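Local coordinates for protein proteasome accessory factor B/C (PafBC) (Paenarthrobacter aurescens, PDB 6SJ9) that probably acts as a transcriptional regulator of the bacterial DNA damage response, combining winged helix-turn-helix and WYL domains in one chain, at residues A[107-112]-A[137-142]. Sequence-based numbering, arbitrary orientation.
Sequences LWERAA and AGVQPR
Glu109 and Arg142 form the salt bridge that joins helix 95-118 to loop 137-142, part of the connection leading to helix 147-159. Two of the guanidinium nitrogens converge on one carboxylate oxygen: Arg142 NH1 lies 2.8 Å and Arg142 NE 3.0 Å from Glu109 OE2. The grip is side-on, and OE2 sits almost exactly in the guanidinium plane. From the carboxylate's standpoint the fit is less regular, because NH1 comes in steeply from above the plane while NE approaches on the syn side, 26° out of it, and both use the same face. The two planes stand nearly perpendicular, at 83°, which goes with NH1 arriving from above and rules out a coplanar two-oxygen pairing. With CG anti to the backbone N (chi1 167°) and the chain extended beyond it, Glu109 reaches across to the loop; Arg142 meets it by bending at chi2 and chi3.

One turn along the helix, Ala112 CB touches Val139 CG2 at 3.7 Å, an apolar contact beside the ionic one, and the same methyl lies over the rim of one face of the Trp108 ring. Gly138 O stands at the edge of that indole, near its plane, yet its 3.7 Å separation from Trp108 NE1 is too long for a hydrogen bond, and this buried nitrogen has no partner in the model. Gly138 itself adopts a positive phi, where a CB would press on the preceding carbonyl.

Farther out, Trp108 packs on Ala432 and Thr435 of helix 427-441. Arg142 NH2 makes a weak hydrogen bond to Ser391 O, in the loop after helix 378-389, and Arg142 O accepts a hydrogen bond from Gln634 NE2 of helix 627-634. A glutamine in place of Glu109 would probably leave the Arg142 charge without its carboxylate mate. Since both bonds fall on OE2, the carboxylate charge is probably polarised toward that oxygen, while two N-H donors fix the guanidinium's orientation.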
ATOM      1  N   LEU A 107       3.496  -2.809  -0.533  1.00 40.74           N
ATOM      2  CA  LEU A 107       4.780  -2.979  -1.229  1.00 42.12           C
ATOM      3  C   LEU A 107       4.571  -3.186  -2.718  1.00 35.24           C
ATOM      4  O   LEU A 107       5.334  -2.670  -3.529  1.00 36.14           O
ATOM      5  CB  LEU A 107       5.562  -4.152  -0.643  1.00 40.47           C
ATOM      6  CG  LEU A 107       5.929  -4.015   0.853  1.00 45.34           C
ATOM      7  CD1 LEU A 107       6.953  -5.070   1.165  1.00 43.84           C
ATOM      8  CD2 LEU A 107       6.482  -2.586   1.295  1.00 40.58           C
ATOM      9  N   TRP A 108       3.558  -3.986  -3.085  1.00 35.42           N
ATOM     10  CA  TRP A 108       3.310  -4.276  -4.491  1.00 37.83           C
ATOM     11  C   TRP A 108       3.073  -2.976  -5.252  1.00 39.82           C
ATOM     12  O   TRP A 108       3.601  -2.762  -6.354  1.00 40.92           O
ATOM     13  CB  TRP A 108       2.081  -5.196  -4.641  1.00 36.82           C
ATOM     14  CG  TRP A 108       1.544  -5.070  -6.045  1.00 38.65           C
ATOM     15  CD1 TRP A 108       0.428  -4.408  -6.439  1.00 40.01           C
ATOM     16  CD2 TRP A 108       2.134  -5.610  -7.240  1.00 41.95           C
ATOM     17  NE1 TRP A 108       0.283  -4.496  -7.803  1.00 42.81           N
ATOM     18  CE2 TRP A 108       1.316  -5.234  -8.316  1.00 40.69           C
ATOM     19  CE3 TRP A 108       3.292  -6.355  -7.498  1.00 48.41           C
ATOM     20  CZ2 TRP A 108       1.598  -5.573  -9.642  1.00 48.17           C
ATOM     21  CZ3 TRP A 108       3.582  -6.718  -8.828  1.00 50.64           C
ATOM     22  CH2 TRP A 108       2.727  -6.319  -9.889  1.00 51.77           C
ATOM     23  N   GLU A 109       2.239  -2.108  -4.669  1.00 43.21           N
ATOM     24  CA  GLU A 109       1.895  -0.854  -5.312  1.00 47.73           C
ATOM     25  C   GLU A 109       3.141  -0.041  -5.604  1.00 43.00           C
ATOM     26  O   GLU A 109       3.295   0.467  -6.720  1.00 46.82           O
ATOM     27  CB  GLU A 109       0.905  -0.088  -4.420  1.00 55.71           C
ATOM     28  CG  GLU A 109       0.703   1.355  -4.815  1.00 64.14           C
ATOM     29  CD  GLU A 109      -0.542   1.956  -4.176  1.00 69.16           C
ATOM     30  OE1 GLU A 109      -1.662   1.424  -4.346  1.00 72.38           O
ATOM     31  OE2 GLU A 109      -0.391   2.951  -3.461  1.00 73.24           O
ATOM     32  N   ARG A 110       4.099   0.016  -4.657  1.00 41.16           N
ATOM     33  CA  ARG A 110       5.337   0.758  -4.961  1.00 43.61           C
ATOM     34  C   ARG A 110       6.121   0.084  -6.067  1.00 44.62           C
ATOM     35  O   ARG A 110       6.710   0.749  -6.936  1.00 49.37           O
ATOM     36  CB  ARG A 110       6.231   0.920  -3.718  1.00 49.76           C
ATOM     37  CG  ARG A 110       5.615   1.773  -2.618  1.00 48.58           C
ATOM     38  CD  ARG A 110       6.627   2.120  -1.589  1.00 48.32           C
ATOM     39  NE  ARG A 110       7.701   2.972  -2.138  1.00 48.93           N
ATOM     40  CZ  ARG A 110       7.644   4.304  -2.213  1.00 51.02           C
ATOM     41  NH1 ARG A 110       6.565   4.959  -1.792  1.00 52.24           N
ATOM     42  NH2 ARG A 110       8.635   4.966  -2.755  1.00 51.38           N
ATOM     43  N   ALA A 111       6.149  -1.244  -6.066  1.00 42.49           N
ATOM     44  CA  ALA A 111       6.865  -1.930  -7.146  1.00 44.87           C
ATOM     45  C   ALA A 111       6.210  -1.630  -8.499  1.00 44.43           C
ATOM     46  O   ALA A 111       6.894  -1.470  -9.527  1.00 41.50           O
ATOM     47  CB  ALA A 111       6.880  -3.445  -6.874  1.00 38.50           C
ATOM     48  N   ALA A 112       4.879  -1.634  -8.517  1.00 39.69           N
ATOM     49  CA  ALA A 112       4.127  -1.467  -9.762  1.00 46.84           C
ATOM     50  C   ALA A 112       4.317  -0.070 -10.332  1.00 46.42           C
ATOM     51  O   ALA A 112       4.457   0.106 -11.546  1.00 53.41           O
ATOM     52  CB  ALA A 112       2.632  -1.761  -9.503  1.00 41.69           C
ATOM     53  N   ALA A 137      -2.028  -1.373 -14.398  1.00 75.13           N
ATOM     54  CA  ALA A 137      -2.909  -2.439 -13.932  1.00 75.70           C
ATOM     55  C   ALA A 137      -2.634  -2.778 -12.470  1.00 75.99           C
ATOM     56  O   ALA A 137      -1.480  -2.894 -12.043  1.00 72.64           O
ATOM     57  CB  ALA A 137      -2.718  -3.693 -14.795  1.00 71.98           C
ATOM     58  N   GLY A 138      -3.707  -2.934 -11.697  1.00 77.73           N
ATOM     59  CA  GLY A 138      -3.536  -3.285 -10.303  1.00 74.85           C
ATOM     60  C   GLY A 138      -3.150  -2.142  -9.393  1.00 72.58           C
ATOM     61  O   GLY A 138      -2.726  -2.399  -8.257  1.00 74.05           O
ATOM     62  N   VAL A 139      -3.242  -0.895  -9.867  1.00 68.71           N
ATOM     63  CA  VAL A 139      -3.034   0.305  -9.049  1.00 67.54           C
ATOM     64  C   VAL A 139      -4.237   1.232  -9.224  1.00 66.00           C
ATOM     65  O   VAL A 139      -4.602   1.593 -10.350  1.00 67.64           O
ATOM     66  CB  VAL A 139      -1.721   1.053  -9.394  1.00 65.10           C
ATOM     67  CG1 VAL A 139      -1.528   2.242  -8.484  1.00 63.61           C
ATOM     68  CG2 VAL A 139      -0.522   0.127  -9.293  1.00 61.58           C
ATOM     69  N   GLN A 140      -4.833   1.633  -8.115  1.00 62.66           N
ATOM     70  CA  GLN A 140      -5.927   2.585  -8.079  1.00 60.57           C
ATOM     71  C   GLN A 140      -5.477   3.761  -7.233  1.00 59.82           C
ATOM     72  O   GLN A 140      -4.503   3.643  -6.480  1.00 56.75           O
ATOM     73  CB  GLN A 140      -7.177   1.921  -7.485  1.00 59.08           C
ATOM     74  CG  GLN A 140      -7.070   1.691  -6.011  1.00 62.31           C
ATOM     75  CD  GLN A 140      -8.208   0.867  -5.448  1.00 67.55           C
ATOM     76  OE1 GLN A 140      -9.121   0.465  -6.170  1.00 73.14           O
ATOM     77  NE2 GLN A 140      -8.175   0.642  -4.144  1.00 65.59           N
ATOM     78  N   PRO A 141      -6.152   4.911  -7.323  1.00 60.04           N
ATOM     79  CA  PRO A 141      -5.803   6.024  -6.432  1.00 58.43           C
ATOM     80  C   PRO A 141      -5.948   5.605  -4.977  1.00 56.70           C
ATOM     81  O   PRO A 141      -6.808   4.807  -4.611  1.00 54.32           O
ATOM     82  CB  PRO A 141      -6.811   7.110  -6.809  1.00 54.00           C
ATOM     83  CG  PRO A 141      -7.187   6.762  -8.215  1.00 54.95           C
ATOM     84  CD  PRO A 141      -7.189   5.293  -8.293  1.00 58.91           C
ATOM     85  N   ARG A 142      -5.077   6.119  -4.144  1.00 58.62           N
ATOM     86  CA  ARG A 142      -5.070   5.713  -2.753  1.00 57.28           C
ATOM     87  C   ARG A 142      -5.982   6.656  -1.977  1.00 49.86           C
ATOM     88  O   ARG A 142      -5.715   7.862  -1.876  1.00 54.52           O
ATOM     89  CB  ARG A 142      -3.649   5.711  -2.200  1.00 67.63           C
ATOM     90  CG  ARG A 142      -3.604   5.072  -0.835  1.00 75.28           C
ATOM     91  CD  ARG A 142      -3.754   3.578  -0.968  1.00 81.95           C
ATOM     92  NE  ARG A 142      -2.516   2.943  -1.397  1.00 86.53           N
ATOM     93  CZ  ARG A 142      -1.949   1.942  -0.734  1.00 88.17           C
ATOM     94  NH1 ARG A 142      -0.824   1.404  -1.179  1.00 89.45           N
ATOM     95  NH2 ARG A 142      -2.504   1.503   0.395  1.00 87.39           N
TER